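Local structure of trehalose-6-phosphate phosphatase (Candida albicans, 5DXF) at residues C271-R274 against E279-R282. The protein belongs to glycosyltransferase family 20, whose members have the two-lobed GT-B fold. Sequence-based numbering, arbitrary orientation.
Sequences CCAR and EVNR
Val280 lays CG1 over one face of the Cys272-Ala273 peptide and packs its methyls against the CB atoms beside it. CG1 stands almost directly above the amide, 4.0 Å from Ala273 N, while segment 279-282 brings nothing to the opposite face. At the edge of the same peptide, the CB of Ala273 is directed into the fork of the valine, 3.7 Å from Val280 CG2 and 3.8 Å from Val280 CG1. Both branches thus share one methyl group. The first torsion of Val280 (chi1 -51°) sets CG1 anti to its own carbonyl carbon, and this turns both methyls to the helix. Cys272 adds a looser apolar contact, its CB 4.3 Å from Val280 CG1. No hydrogen bond crosses between the two segments, so here the end of the helix meets the strand through apolar side chains. Four residues link helix 262-274 to strand 279-280, at the border of the Rossmann-like mixed sheet in one GT-B lobe, where an antiparallel hairpin extends the parallel core. There Glu279 pairs through its backbone with Ser286, and Asn281 OD1 accepts a bond from Ser284 N. Val285 of strand 284-287 touches both Val280 and Cys272, and Leu248 of helix 244-251 packs against Cys272.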
loop_
_atom_site.group_PDB
_atom_site.type_symbol
_atom_site.label_atom_id
_atom_site.label_comp_id
_atom_site.label_asym_id
_atom_site.label_seq_id
_atom_site.Cartn_x
_atom_site.Cartn_y
_atom_site.Cartn_z
ATOM N N CYS A 271 -8.824 2.077 -20.988
ATOM C CA CYS A 271 -10.162 2.300 -20.442
ATOM C C CYS A 271 -10.761 3.620 -20.906
ATOM O O CYS A 271 -11.918 3.667 -21.325
ATOM C CB CYS A 271 -10.132 2.268 -18.913
ATOM S SG CYS A 271 -10.155 0.623 -18.176
ATOM N N CYS A 272 -9.975 4.689 -20.822
ATOM C CA CYS A 272 -10.433 6.009 -21.239
ATOM C C CYS A 272 -10.790 6.037 -22.722
ATOM O O CYS A 272 -11.748 6.701 -23.118
ATOM C CB CYS A 272 -9.376 7.072 -20.932
ATOM S SG CYS A 272 -9.308 7.578 -19.200
ATOM N N ALA A 273 -10.036 5.315 -23.543
ATOM C CA ALA A 273 -10.344 5.299 -24.972
ATOM C C ALA A 273 -11.542 4.402 -25.315
ATOM O O ALA A 273 -12.274 4.681 -26.264
ATOM C CB ALA A 273 -9.124 4.871 -25.772
ATOM N N ARG A 274 -11.748 3.328 -24.557
ATOM C CA ARG A 274 -12.780 2.348 -24.910
ATOM C C ARG A 274 -14.142 2.635 -24.274
ATOM O O ARG A 274 -15.163 2.628 -24.961
ATOM C CB ARG A 274 -12.316 0.933 -24.538
ATOM C CG ARG A 274 -11.026 0.516 -25.228
ATOM C CD ARG A 274 -10.985 -0.969 -25.573
ATOM N NE ARG A 274 -9.644 -1.359 -26.000
ATOM C CZ ARG A 274 -8.828 -2.138 -25.297
ATOM N NH1 ARG A 274 -9.220 -2.639 -24.136
ATOM N NH2 ARG A 274 -7.621 -2.427 -25.763
ATOM N N GLU A 279 -9.914 10.759 -26.674
ATOM C CA GLU A 279 -8.807 10.388 -27.547
ATOM C C GLU A 279 -7.479 10.371 -26.795
ATOM O O GLU A 279 -7.156 11.312 -26.065
ATOM C CB GLU A 279 -8.733 11.342 -28.737
ATOM C CG GLU A 279 -8.037 10.751 -29.937
ATOM C CD GLU A 279 -8.194 11.598 -31.175
ATOM O OE1 GLU A 279 -8.650 12.757 -31.063
ATOM O OE2 GLU A 279 -7.866 11.094 -32.265
ATOM N N VAL A 280 -6.709 9.303 -26.992
ATOM C CA VAL A 280 -5.557 9.011 -26.140
ATOM C C VAL A 280 -4.248 8.757 -26.895
ATOM O O VAL A 280 -4.258 8.391 -28.075
ATOM C CB VAL A 280 -5.837 7.767 -25.262
ATOM C CG1 VAL A 280 -7.170 7.911 -24.546
ATOM C CG2 VAL A 280 -5.833 6.503 -26.112
ATOM N N ASN A 281 -3.128 8.977 -26.206
ATOM C CA ASN A 281 -1.825 8.459 -26.627
ATOM C C ASN A 281 -1.079 7.955 -25.385
ATOM O O ASN A 281 -1.640 7.970 -24.288
ATOM C CB ASN A 281 -1.015 9.518 -27.396
ATOM C CG ASN A 281 -0.202 10.434 -26.489
ATOM O OD1 ASN A 281 -0.599 10.735 -25.369
ATOM N ND2 ASN A 281 0.945 10.888 -26.986
ATOM N N ARG A 282 0.173 7.530 -25.543
ATOM C CA ARG A 282 0.881 6.800 -24.482
ATOM C C ARG A 282 1.037 7.538 -23.140
ATOM O O ARG A 282 1.162 6.891 -22.101
ATOM C CB ARG A 282 2.271 6.379 -24.976
ATOM C CG ARG A 282 3.243 7.526 -25.190
ATOM C CD ARG A 282 4.612 7.031 -25.647
ATOM N NE ARG A 282 5.387 6.422 -24.567
ATOM C CZ ARG A 282 6.693 6.181 -24.634
ATOM N NH1 ARG A 282 7.373 6.504 -25.726
ATOM N NH2 ARG A 282 7.325 5.625 -23.608
#